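Local structure of ribosome biogenesis GTPase A (Thermotoga maritima, 3CNL) at residues T114-L119 against Q138-E143; K16-L21 against R101-G106; Y40-S45 against G153-N158; T49-N54 against E69-Q74. The protein binds GTP as a circularly permuted GTPase and is probably required for a late step in the assembly of the 50S ribosomal subunit. All blocks are in the same frame, centred on the assembly; numbering follows the deposited sequence.

All four contacts belong to one GTPase domain and reach the same mixed sheet. Contact 2 and contact 3 lie closest, with centres about 11 Å apart. Contact 2 uses strand 101-106 and contact 3 the neighbouring strand 147-154; backbone pairing of I104 with G153 and G106 with L155 joins them. The centre of contact 1 is about 14 Å from that of contact 2 and about 22 Å from those of contacts 3 and 4. Along the chain, contact 4 closes before contact 1 opens, and both are nested inside contact 3; contacts 2 and 3 interleave. The order fits a circularly permuted GTPase: N54, which binds guanine nucleotide, precedes the phosphate-binding helix 112-120, and G153 follows it.

Contact 1: T114-L119 against Q138-E143; sequences TIINKL and QWFSLE. With GNP (phosphoaminophosphonic acid-guanylate ester), chain B.
F140 is the hub of this contact and meets both I116 and L119. Its CZ lies 3.6 Å from L119 CB, and its CE2 comes within 3.5 Å of the backbone C of L119. CE1 of the same ring is 3.9 Å from I116 CG2. Both helix residues approach the ring obliquely. F140 CG sits between the backbone N and the carbonyl carbon (chi1 66°), which sends the ring toward the helix. L142 adds a looser touch, with CD2 4.0 Å from L119 O. That oxygen also accepts a hydrogen bond from R87. The contact is buried and wholly apolar on the side-chain level. It packs helix 112-120, the helix after the P-loop, against the edge strand 139-141 of the sheet. At the other end of this helix segment T114 binds the nucleotide GNP. Its backbone N donates to O1A over 3.0 Å at 153°, and its OG1 donates to the same oxygen over 2.6 Å. Two bonds thus grip one alpha-phosphate oxygen. Farther out, F140 pairs with I148 of strand 147-154, I116 also touches P152, and L119 and L142 reach helix 87-94 through L90 and L91.

Contact 2: K16-L21 against R101-G106; sequences KDLLRL and RVLIVG
L21 and R101 meet at one end of this contact, and L18 and L19 meet L103 at the other. R101 can be followed outward. Its CB is 4.2 Å from L21 O and also packs against the ring of W139. CG lies beside the backbone N (chi1 -56°), and the chain then bends at chi3 (94°). The bend turns the edge of the guanidinium toward L21 O. NE is 3.8 Å from L21 O, which lies at that edge and in the guanidinium plane. At the tip NH2 donates to a water over 2.7 Å. The same water donates to L21 O over 2.9 Å. The arginine therefore reaches the carbonyl at the end of the 16-21 segment through a water bridge. R101 also makes a cation-pi contact with W139, so its charge has an aromatic partner as well.

L103 carries the apolar half. Its two methyl branches each take one leucine of the helix. CD2 is 3.6 Å from L19 CD1, and CD1 is 4.2 Å from L18 CD1. Both leucines cross it at about a right angle. Within 16-21, D17 OD2 forms a salt bridge with R20 NH2 over 2.8 Å. L19 O is held by K47.

The contact lays helix 13-19 over strand 101-106, a central strand flanked by strands 24-30 and 147-154. This strand ends at G106 and runs into the nucleotide-binding loop, the strand-loop-helix arrangement of a P-loop GTPase.

Contact 3: Y40-S45 against G153-N158; sequences YGVDFS and GILYKN
Just beyond G153, the last residue of the DxxG motif of the GTPase, L155 and K157 pack against the loop at Y40 and V42. The main apolar touch is V42 CG1 on L155 CD2, at 3.8 Å. The two side chains run antiparallel, side by side. L155 CG stands anti to the backbone N (chi1 -163°), and its branches divide the work. CD2 faces V42, while CD1 lies 3.6 Å from Y40 O.

The Y40 carbonyl is a meeting point. K157 CB is 3.9 Å from Y40 O, so the lysine passes alongside it. Beyond CG the lysine is extended, and its NZ comes 4.2 Å from Y40 CB. The ammonium itself is hydrogen-bonded to the carbonyl oxygens of A36 and S38, earlier in the same loop. A water donates to Y40 O over 2.9 Å and accepts a weak bond from N158 N. No direct hydrogen bond links the two segments.

The 40-45 loop is held in shape locally by an Asx turn, in which S45 N donates to D43 OD1 over 2.9 Å at 161°. Packing adds to this region. The V42 carbonyl oxygen lies 4.2 Å above the centre of the F44 ring, and the V42 side chain packs on I15, K16 and L19 of helix 13-19.

I154 touches the nucleotide, and L155 pairs through its backbone with G106. The 40-45 loop packs against the segment that leads out of the DxxG motif, where GTPases generally begin switch II.

Contact 4: T49-N54 against E69-Q74; sequences TIILLN and EFFKKQ
I51 and L53 both point at F71, and the contact between the segments is purely apolar. I51 CD1 is 4.1 Å from F71 CD1, and L53 CD2 is 4.2 Å from F71 CE2. The two methyls come from the same side of the ring plane and meet diagonally opposite ring atoms. I51 crosses the phenylalanine at about a right angle, and L53 crosses it at a slant. F71 CG is anti to the carbonyl carbon (chi1 -68°), which directs the ring from the helix to the strand. I51 and L53 are two apart on the strand, so they rise on the same side of it.

Aromatic contacts lie within the helix segment. F70 CD2 sits 3.8 Å from the plane of the F71 ring, on the side away from the two methyls and offset toward the rim. F71 CE1 in turn lies at the edge of the F70 ring, in its plane. F70 also meets the ring of F35.

Backbone hydrogen bonds hold the last turn of the helix. K73 N donates to E69 O over 2.9 Å, and Q74 N to F70 O over 3.2 Å.

At the strand end N54 opens the NKxD motif of the GTPase. It touches the nucleotide, and its ND2 donates to T110 O in the phosphate-binding loop.

Strand 48-54, helix 61-73 and strand 78-80 form a beta-alpha-beta unit, and this contact packs its helix on its first strand. F71 also touches V78 of the second strand and R29 of strand 24-30. L52 instead meets I115 of helix 112-120.

Contact 1: T114-L119 against Q138-E143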
# COMPACT_ATOMS: atom_id res chain seq x y z
N THR A 114 -2.26 10.84 3.49
CA THR A 114 -2.59 11.59 2.30
C THR A 114 -4.10 11.63 2.06
O THR A 114 -4.67 12.69 1.78
CB THR A 114 -1.80 11.03 1.10
OG1 THR A 114 -0.39 11.12 1.39
CG2 THR A 114 -2.12 11.80 -0.20
N ILE A 115 -4.75 10.48 2.17
CA ILE A 115 -6.22 10.40 2.05
C ILE A 115 -6.96 11.24 3.11
O ILE A 115 -7.89 11.99 2.78
CB ILE A 115 -6.69 8.92 2.01
CG1 ILE A 115 -6.25 8.29 0.68
CG2 ILE A 115 -8.22 8.79 2.20
CD1 ILE A 115 -6.45 6.80 0.59
N ILE A 116 -6.54 11.12 4.37
CA ILE A 116 -7.12 11.93 5.45
C ILE A 116 -6.95 13.43 5.18
O ILE A 116 -7.89 14.20 5.37
CB ILE A 116 -6.54 11.54 6.83
CG1 ILE A 116 -6.98 10.12 7.18
CG2 ILE A 116 -6.98 12.51 7.93
CD1 ILE A 116 -6.26 9.56 8.36
N ASN A 117 -5.76 13.82 4.74
CA ASN A 117 -5.51 15.22 4.44
C ASN A 117 -6.46 15.77 3.38
O ASN A 117 -7.00 16.86 3.54
CB ASN A 117 -4.06 15.45 4.04
CG ASN A 117 -3.09 15.24 5.19
OD1 ASN A 117 -3.50 15.06 6.34
ND2 ASN A 117 -1.80 15.27 4.87
N LYS A 118 -6.68 15.00 2.31
CA LYS A 118 -7.64 15.34 1.26
C LYS A 118 -9.06 15.46 1.83
O LYS A 118 -9.73 16.48 1.65
CB LYS A 118 -7.62 14.30 0.14
CG LYS A 118 -8.26 14.77 -1.16
CD LYS A 118 -8.38 13.63 -2.17
CE LYS A 118 -7.04 13.18 -2.70
NZ LYS A 118 -7.22 12.33 -3.90
N LEU A 119 -9.50 14.41 2.53
CA LEU A 119 -10.81 14.38 3.19
C LEU A 119 -11.03 15.55 4.16
O LEU A 119 -12.11 16.16 4.17
CB LEU A 119 -10.98 13.06 3.95
CG LEU A 119 -11.75 11.87 3.36
CD1 LEU A 119 -11.76 11.83 1.84
CD2 LEU A 119 -11.22 10.57 3.94
N GLN A 138 -9.22 12.38 17.31
CA GLN A 138 -10.28 13.35 17.07
C GLN A 138 -11.02 13.04 15.78
O GLN A 138 -10.47 12.46 14.85
CB GLN A 138 -9.71 14.78 17.02
CG GLN A 138 -9.16 15.30 18.36
CD GLN A 138 -10.25 15.59 19.38
OE1 GLN A 138 -10.52 14.78 20.28
NE2 GLN A 138 -10.90 16.74 19.23
N TRP A 139 -12.29 13.41 15.74
CA TRP A 139 -13.05 13.33 14.50
C TRP A 139 -12.92 14.63 13.73
O TRP A 139 -12.69 15.71 14.32
CB TRP A 139 -14.52 13.08 14.77
CG TRP A 139 -14.80 11.91 15.63
CD1 TRP A 139 -14.90 11.90 16.98
CD2 TRP A 139 -15.03 10.57 15.19
NE1 TRP A 139 -15.17 10.63 17.42
CE2 TRP A 139 -15.26 9.79 16.34
CE3 TRP A 139 -15.06 9.95 13.93
CZ2 TRP A 139 -15.53 8.42 16.28
CZ3 TRP A 139 -15.33 8.60 13.87
CH2 TRP A 139 -15.55 7.84 15.03
N PHE A 140 -13.06 14.53 12.41
CA PHE A 140 -13.48 15.65 11.60
C PHE A 140 -14.76 15.22 10.90
O PHE A 140 -15.02 14.02 10.74
CB PHE A 140 -12.40 16.14 10.63
CG PHE A 140 -12.02 15.16 9.54
CD1 PHE A 140 -11.07 14.18 9.79
CD2 PHE A 140 -12.57 15.26 8.26
CE1 PHE A 140 -10.70 13.27 8.79
CE2 PHE A 140 -12.21 14.37 7.25
CZ PHE A 140 -11.27 13.37 7.51
N SER A 141 -15.59 16.19 10.52
CA SER A 141 -16.88 15.87 9.94
C SER A 141 -16.89 16.34 8.51
O SER A 141 -16.31 17.39 8.20
CB SER A 141 -18.00 16.56 10.73
OG SER A 141 -17.93 16.21 12.10
N LEU A 142 -17.53 15.59 7.62
CA LEU A 142 -17.78 16.09 6.28
C LEU A 142 -18.91 17.13 6.36
O LEU A 142 -19.45 17.36 7.45
CB LEU A 142 -18.12 14.95 5.31
CG LEU A 142 -17.07 13.84 5.13
CD1 LEU A 142 -17.55 12.76 4.16
CD2 LEU A 142 -15.69 14.37 4.70
N GLU A 143 -19.25 17.75 5.22
CA GLU A 143 -20.35 18.71 5.13
C GLU A 143 -21.70 18.11 5.50
O GLU A 143 -22.47 18.74 6.20
CB GLU A 143 -20.43 19.29 3.71
CG GLU A 143 -19.27 20.22 3.32
CD GLU A 143 -19.36 20.68 1.87
OE1 GLU A 143 -20.44 21.17 1.46
OE2 GLU A 143 -18.35 20.53 1.14
PG GNP B . 2.31 5.21 7.07
O1G GNP B . 1.14 4.56 7.77
O2G GNP B . 3.43 4.23 6.79
O3G GNP B . 2.73 6.44 7.88
N3B GNP B . 2.05 5.89 5.66
PB GNP B . 0.67 6.28 5.00
O1B GNP B . -0.16 5.06 4.76
O2B GNP B . 0.04 7.35 5.84
O3A GNP B . 1.05 6.88 3.63
PA GNP B . 1.35 8.36 3.23
O1A GNP B . 0.10 9.07 2.92
O2A GNP B . 2.28 9.02 4.15
O5' GNP B . 2.05 8.19 1.85
C5' GNP B . 3.24 7.40 1.68
C4' GNP B . 3.92 7.84 0.39
O4' GNP B . 3.09 7.55 -0.78
C3' GNP B . 4.23 9.33 0.26
O3' GNP B . 5.45 9.47 -0.44
C2' GNP B . 3.07 9.83 -0.59
O2' GNP B . 3.44 11.01 -1.27
C1' GNP B . 2.88 8.69 -1.58
N9 GNP B . 1.52 8.55 -2.10
C8 GNP B . 0.36 8.55 -1.36
N7 GNP B . -0.71 8.37 -2.09
C5 GNP B . -0.21 8.25 -3.40
C6 GNP B . -0.87 8.03 -4.65
O6 GNP B . -2.09 7.91 -4.86
N1 GNP B . 0.03 7.95 -5.72
C2 GNP B . 1.41 8.07 -5.61
N2 GNP B . 2.13 7.97 -6.75
N3 GNP B . 2.04 8.26 -4.47
C4 GNP B . 1.17 8.34 -3.41

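Contact 2: K16-L21 against R101-G106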
# COMPACT_ATOMS: atom_id res chain seq x y z
N LYS A 16 -8.37 -2.92 17.38
CA LYS A 16 -9.63 -3.31 18.03
C LYS A 16 -10.23 -2.19 18.89
O LYS A 16 -11.43 -1.97 18.87
CB LYS A 16 -9.45 -4.58 18.87
CG LYS A 16 -8.97 -5.82 18.11
CD LYS A 16 -10.06 -6.46 17.27
CE LYS A 16 -9.73 -6.42 15.79
NZ LYS A 16 -10.87 -6.90 14.94
N ASP A 17 -9.38 -1.49 19.63
CA ASP A 17 -9.81 -0.33 20.42
C ASP A 17 -10.30 0.81 19.53
O ASP A 17 -11.22 1.56 19.90
CB ASP A 17 -8.70 0.18 21.35
CG ASP A 17 -8.33 -0.83 22.45
OD1 ASP A 17 -7.14 -0.87 22.83
OD2 ASP A 17 -9.21 -1.58 22.92
N LEU A 18 -9.68 0.97 18.37
CA LEU A 18 -10.08 2.05 17.46
C LEU A 18 -11.37 1.66 16.75
O LEU A 18 -12.21 2.51 16.48
CB LEU A 18 -8.99 2.38 16.44
CG LEU A 18 -7.71 3.06 16.92
CD1 LEU A 18 -6.79 3.33 15.75
CD2 LEU A 18 -8.01 4.36 17.62
N LEU A 19 -11.52 0.37 16.47
CA LEU A 19 -12.67 -0.19 15.76
C LEU A 19 -13.97 0.00 16.51
O LEU A 19 -15.04 0.14 15.90
CB LEU A 19 -12.46 -1.68 15.49
CG LEU A 19 -12.25 -2.27 14.10
CD1 LEU A 19 -12.00 -1.24 13.00
CD2 LEU A 19 -11.12 -3.30 14.15
N ARG A 20 -13.90 0.01 17.84
CA ARG A 20 -15.11 0.13 18.67
C ARG A 20 -15.77 1.50 18.49
O ARG A 20 -16.96 1.65 18.74
CB ARG A 20 -14.80 -0.16 20.14
CG ARG A 20 -14.42 -1.61 20.42
CD ARG A 20 -14.68 -1.99 21.87
NE ARG A 20 -13.49 -1.89 22.71
CZ ARG A 20 -12.68 -2.92 22.98
NH1 ARG A 20 -12.92 -4.12 22.46
NH2 ARG A 20 -11.62 -2.74 23.77
N LEU A 21 -14.97 2.48 18.07
CA LEU A 21 -15.46 3.85 17.86
C LEU A 21 -16.24 4.03 16.56
O LEU A 21 -16.90 5.06 16.36
CB LEU A 21 -14.29 4.85 17.89
CG LEU A 21 -13.44 5.04 19.15
CD1 LEU A 21 -12.43 6.16 18.90
CD2 LEU A 21 -14.30 5.37 20.37
N ARG A 101 -19.41 6.53 10.65
CA ARG A 101 -18.29 6.96 11.47
C ARG A 101 -17.14 6.08 11.00
O ARG A 101 -17.20 4.87 11.12
CB ARG A 101 -18.58 6.73 12.94
CG ARG A 101 -19.84 7.41 13.41
CD ARG A 101 -20.36 6.75 14.67
NE ARG A 101 -19.86 7.46 15.84
CZ ARG A 101 -20.30 8.65 16.23
NH1 ARG A 101 -21.27 9.30 15.55
NH2 ARG A 101 -19.78 9.21 17.31
N VAL A 102 -16.12 6.71 10.44
CA VAL A 102 -15.18 5.99 9.60
C VAL A 102 -13.78 5.89 10.22
O VAL A 102 -13.26 6.88 10.74
CB VAL A 102 -15.12 6.64 8.17
CG1 VAL A 102 -14.17 5.89 7.24
CG2 VAL A 102 -16.53 6.73 7.55
N LEU A 103 -13.19 4.70 10.17
CA LEU A 103 -11.76 4.52 10.42
C LEU A 103 -11.06 4.23 9.09
O LEU A 103 -11.46 3.34 8.33
CB LEU A 103 -11.49 3.38 11.41
CG LEU A 103 -10.02 2.94 11.63
CD1 LEU A 103 -9.20 3.96 12.42
CD2 LEU A 103 -9.91 1.57 12.31
N ILE A 104 -10.01 4.99 8.82
CA ILE A 104 -9.10 4.70 7.73
C ILE A 104 -8.03 3.73 8.27
O ILE A 104 -7.37 4.05 9.26
CB ILE A 104 -8.41 6.00 7.24
CG1 ILE A 104 -9.43 7.05 6.80
CG2 ILE A 104 -7.38 5.73 6.10
CD1 ILE A 104 -10.46 6.56 5.78
N VAL A 105 -7.83 2.58 7.62
CA VAL A 105 -6.85 1.61 8.09
C VAL A 105 -6.02 0.98 6.94
O VAL A 105 -6.45 0.95 5.79
CB VAL A 105 -7.52 0.47 8.91
CG1 VAL A 105 -8.27 -0.49 7.99
CG2 VAL A 105 -6.48 -0.30 9.69
N GLY A 106 -4.83 0.47 7.26
CA GLY A 106 -3.99 -0.19 6.25
C GLY A 106 -2.58 -0.48 6.73
O GLY A 106 -2.18 -0.03 7.82
O HOH W 1 -18.04 7.26 17.83

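Contact 3: Y40-S45 against G153-N158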
# COMPACT_ATOMS: atom_id res chain seq x y z
N TYR A 40 -5.19 -8.35 6.37
CA TYR A 40 -5.35 -9.69 6.92
C TYR A 40 -4.89 -9.69 8.38
O TYR A 40 -3.87 -9.09 8.72
CB TYR A 40 -4.51 -10.67 6.11
CG TYR A 40 -5.09 -12.06 5.96
CD1 TYR A 40 -5.72 -12.44 4.78
CD2 TYR A 40 -4.97 -13.01 6.98
CE1 TYR A 40 -6.24 -13.73 4.61
CE2 TYR A 40 -5.50 -14.30 6.82
CZ TYR A 40 -6.13 -14.66 5.63
OH TYR A 40 -6.65 -15.93 5.46
N GLY A 41 -5.67 -10.34 9.24
CA GLY A 41 -5.35 -10.39 10.66
C GLY A 41 -6.41 -9.73 11.51
O GLY A 41 -6.79 -10.26 12.56
N VAL A 42 -6.90 -8.58 11.06
CA VAL A 42 -7.90 -7.81 11.81
C VAL A 42 -9.32 -8.06 11.26
O VAL A 42 -9.52 -8.15 10.05
CB VAL A 42 -7.51 -6.29 11.94
CG1 VAL A 42 -6.82 -5.78 10.70
CG2 VAL A 42 -8.70 -5.41 12.31
N ASP A 43 -10.27 -8.21 12.17
CA ASP A 43 -11.64 -8.58 11.83
C ASP A 43 -12.49 -7.33 11.60
O ASP A 43 -12.72 -6.56 12.53
CB ASP A 43 -12.23 -9.43 12.97
CG ASP A 43 -13.56 -10.08 12.62
OD1 ASP A 43 -14.12 -9.80 11.55
OD2 ASP A 43 -14.05 -10.90 13.42
N PHE A 44 -12.92 -7.15 10.35
CA PHE A 44 -13.80 -6.04 9.95
C PHE A 44 -15.19 -6.54 9.59
O PHE A 44 -15.96 -5.80 8.95
CB PHE A 44 -13.27 -5.31 8.70
CG PHE A 44 -11.88 -4.78 8.81
CD1 PHE A 44 -11.44 -4.13 9.96
CD2 PHE A 44 -11.01 -4.89 7.73
CE1 PHE A 44 -10.16 -3.62 10.04
CE2 PHE A 44 -9.72 -4.38 7.80
CZ PHE A 44 -9.30 -3.75 8.96
N SER A 45 -15.53 -7.78 9.95
CA SER A 45 -16.82 -8.37 9.54
C SER A 45 -18.07 -7.75 10.21
O SER A 45 -19.20 -7.99 9.77
CB SER A 45 -16.80 -9.91 9.69
OG SER A 45 -16.47 -10.30 11.01
N GLY A 153 -5.48 3.82 11.46
CA GLY A 153 -4.94 2.65 12.13
C GLY A 153 -3.88 2.04 11.22
O GLY A 153 -4.09 1.92 10.00
N ILE A 154 -2.74 1.68 11.78
CA ILE A 154 -1.67 1.10 10.98
C ILE A 154 -1.58 -0.39 11.31
O ILE A 154 -1.43 -0.76 12.47
CB ILE A 154 -0.33 1.81 11.26
CG1 ILE A 154 -0.46 3.31 10.98
CG2 ILE A 154 0.81 1.18 10.44
CD1 ILE A 154 0.67 4.17 11.54
N LEU A 155 -1.70 -1.22 10.28
CA LEU A 155 -1.65 -2.67 10.45
C LEU A 155 -0.28 -3.26 10.14
O LEU A 155 0.23 -3.14 9.03
CB LEU A 155 -2.73 -3.32 9.57
CG LEU A 155 -3.17 -4.77 9.82
CD1 LEU A 155 -2.47 -5.76 8.90
CD2 LEU A 155 -3.07 -5.20 11.30
N TYR A 156 0.31 -3.90 11.14
CA TYR A 156 1.55 -4.66 10.97
C TYR A 156 1.18 -6.13 10.97
O TYR A 156 0.70 -6.66 11.97
CB TYR A 156 2.54 -4.35 12.08
CG TYR A 156 2.76 -2.87 12.27
CD1 TYR A 156 3.73 -2.18 11.55
CD2 TYR A 156 1.99 -2.15 13.18
CE1 TYR A 156 3.94 -0.82 11.73
CE2 TYR A 156 2.19 -0.79 13.37
CZ TYR A 156 3.15 -0.13 12.64
OH TYR A 156 3.33 1.23 12.83
N LYS A 157 1.40 -6.81 9.85
CA LYS A 157 0.95 -8.19 9.75
C LYS A 157 2.08 -9.22 9.71
O LYS A 157 3.24 -8.87 9.52
CB LYS A 157 -0.05 -8.37 8.60
CG LYS A 157 0.50 -8.35 7.20
CD LYS A 157 -0.67 -8.12 6.24
CE LYS A 157 -0.41 -8.78 4.93
NZ LYS A 157 -1.54 -8.57 3.99
N ASN A 158 1.70 -10.49 9.90
CA ASN A 158 2.64 -11.62 9.97
C ASN A 158 3.18 -11.98 8.60
O ASN A 158 2.42 -12.33 7.69
CB ASN A 158 1.95 -12.83 10.63
CG ASN A 158 2.59 -14.17 10.25
OD1 ASN A 158 3.70 -14.51 10.69
ND2 ASN A 158 1.87 -14.95 9.45
O HOH W 2 -1.68 -10.71 9.78

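Contact 4: T49-N54 against E69-Q74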
# COMPACT_ATOMS: atom_id res chain seq x y z
N THR A 49 -17.23 -2.22 5.27
CA THR A 49 -15.85 -2.12 4.79
C THR A 49 -15.81 -1.73 3.31
O THR A 49 -16.53 -2.30 2.49
CB THR A 49 -15.09 -3.44 5.00
OG1 THR A 49 -15.05 -3.76 6.40
CG2 THR A 49 -13.65 -3.36 4.46
N ILE A 50 -14.99 -0.72 3.01
CA ILE A 50 -14.71 -0.31 1.64
C ILE A 50 -13.24 -0.65 1.33
O ILE A 50 -12.34 -0.22 2.06
CB ILE A 50 -14.94 1.20 1.47
CG1 ILE A 50 -16.34 1.59 1.98
CG2 ILE A 50 -14.71 1.65 0.00
CD1 ILE A 50 -16.61 3.07 1.94
N ILE A 51 -13.00 -1.42 0.28
CA ILE A 51 -11.62 -1.67 -0.18
C ILE A 51 -11.23 -0.56 -1.14
O ILE A 51 -11.87 -0.39 -2.18
CB ILE A 51 -11.47 -3.05 -0.85
CG1 ILE A 51 -11.75 -4.15 0.16
CG2 ILE A 51 -10.05 -3.19 -1.52
CD1 ILE A 51 -11.99 -5.54 -0.44
N LEU A 52 -10.22 0.22 -0.77
CA LEU A 52 -9.76 1.30 -1.60
C LEU A 52 -8.43 0.89 -2.23
O LEU A 52 -7.46 0.59 -1.53
CB LEU A 52 -9.64 2.56 -0.74
CG LEU A 52 -9.29 3.93 -1.34
CD1 LEU A 52 -9.62 5.01 -0.32
CD2 LEU A 52 -7.84 4.02 -1.68
N LEU A 53 -8.39 0.86 -3.56
CA LEU A 53 -7.16 0.48 -4.26
C LEU A 53 -6.44 1.75 -4.62
O LEU A 53 -6.80 2.41 -5.59
CB LEU A 53 -7.47 -0.35 -5.51
CG LEU A 53 -8.18 -1.67 -5.23
CD1 LEU A 53 -8.36 -2.44 -6.53
CD2 LEU A 53 -7.47 -2.54 -4.14
N ASN A 54 -5.45 2.13 -3.80
CA ASN A 54 -4.83 3.44 -3.92
C ASN A 54 -3.64 3.43 -4.90
O ASN A 54 -3.18 2.37 -5.30
CB ASN A 54 -4.38 3.89 -2.54
CG ASN A 54 -4.21 5.36 -2.44
OD1 ASN A 54 -4.84 6.09 -3.17
ND2 ASN A 54 -3.36 5.81 -1.53
N GLU A 69 -12.60 -6.07 -10.84
CA GLU A 69 -13.54 -7.14 -11.26
C GLU A 69 -13.53 -8.30 -10.31
O GLU A 69 -14.59 -8.82 -9.95
CB GLU A 69 -13.16 -7.65 -12.63
CG GLU A 69 -13.14 -6.55 -13.64
CD GLU A 69 -13.38 -7.03 -15.03
OE1 GLU A 69 -13.73 -8.22 -15.20
OE2 GLU A 69 -13.22 -6.20 -15.94
N PHE A 70 -12.32 -8.70 -9.92
CA PHE A 70 -12.12 -9.73 -8.92
C PHE A 70 -12.87 -9.42 -7.62
O PHE A 70 -13.54 -10.29 -7.08
CB PHE A 70 -10.62 -9.93 -8.65
CG PHE A 70 -10.33 -10.97 -7.59
CD1 PHE A 70 -10.30 -12.31 -7.93
CD2 PHE A 70 -10.08 -10.59 -6.27
CE1 PHE A 70 -10.03 -13.28 -6.97
CE2 PHE A 70 -9.81 -11.55 -5.30
CZ PHE A 70 -9.79 -12.90 -5.66
N PHE A 71 -12.73 -8.19 -7.09
CA PHE A 71 -13.38 -7.86 -5.82
C PHE A 71 -14.89 -7.71 -5.98
O PHE A 71 -15.65 -8.18 -5.12
CB PHE A 71 -12.74 -6.63 -5.15
CG PHE A 71 -11.33 -6.89 -4.66
CD1 PHE A 71 -11.09 -7.88 -3.73
CD2 PHE A 71 -10.27 -6.16 -5.16
CE1 PHE A 71 -9.79 -8.13 -3.28
CE2 PHE A 71 -8.97 -6.40 -4.71
CZ PHE A 71 -8.74 -7.39 -3.78
N LYS A 72 -15.32 -7.08 -7.07
CA LYS A 72 -16.77 -7.01 -7.39
C LYS A 72 -17.40 -8.41 -7.46
O LYS A 72 -18.47 -8.65 -6.91
CB LYS A 72 -17.02 -6.22 -8.69
CG LYS A 72 -16.44 -4.80 -8.68
CD LYS A 72 -17.24 -3.77 -9.47
CE LYS A 72 -17.73 -4.28 -10.82
NZ LYS A 72 -18.89 -3.47 -11.34
N LYS A 73 -16.69 -9.36 -8.07
CA LYS A 73 -17.16 -10.74 -8.14
C LYS A 73 -17.21 -11.44 -6.79
O LYS A 73 -18.03 -12.33 -6.60
CB LYS A 73 -16.36 -11.55 -9.16
CG LYS A 73 -16.72 -11.21 -10.60
CD LYS A 73 -16.14 -12.24 -11.59
CE LYS A 73 -14.69 -11.92 -11.92
NZ LYS A 73 -14.08 -12.89 -12.90
N GLN A 74 -16.35 -11.03 -5.85
CA GLN A 74 -16.44 -11.54 -4.47
C GLN A 74 -17.57 -10.87 -3.66
O GLN A 74 -17.77 -11.19 -2.48
CB GLN A 74 -15.11 -11.35 -3.73
CG GLN A 74 -13.92 -12.09 -4.32
CD GLN A 74 -12.87 -12.39 -3.28
OE1 GLN A 74 -12.52 -13.55 -3.05
NE2 GLN A 74 -12.36 -11.33 -2.62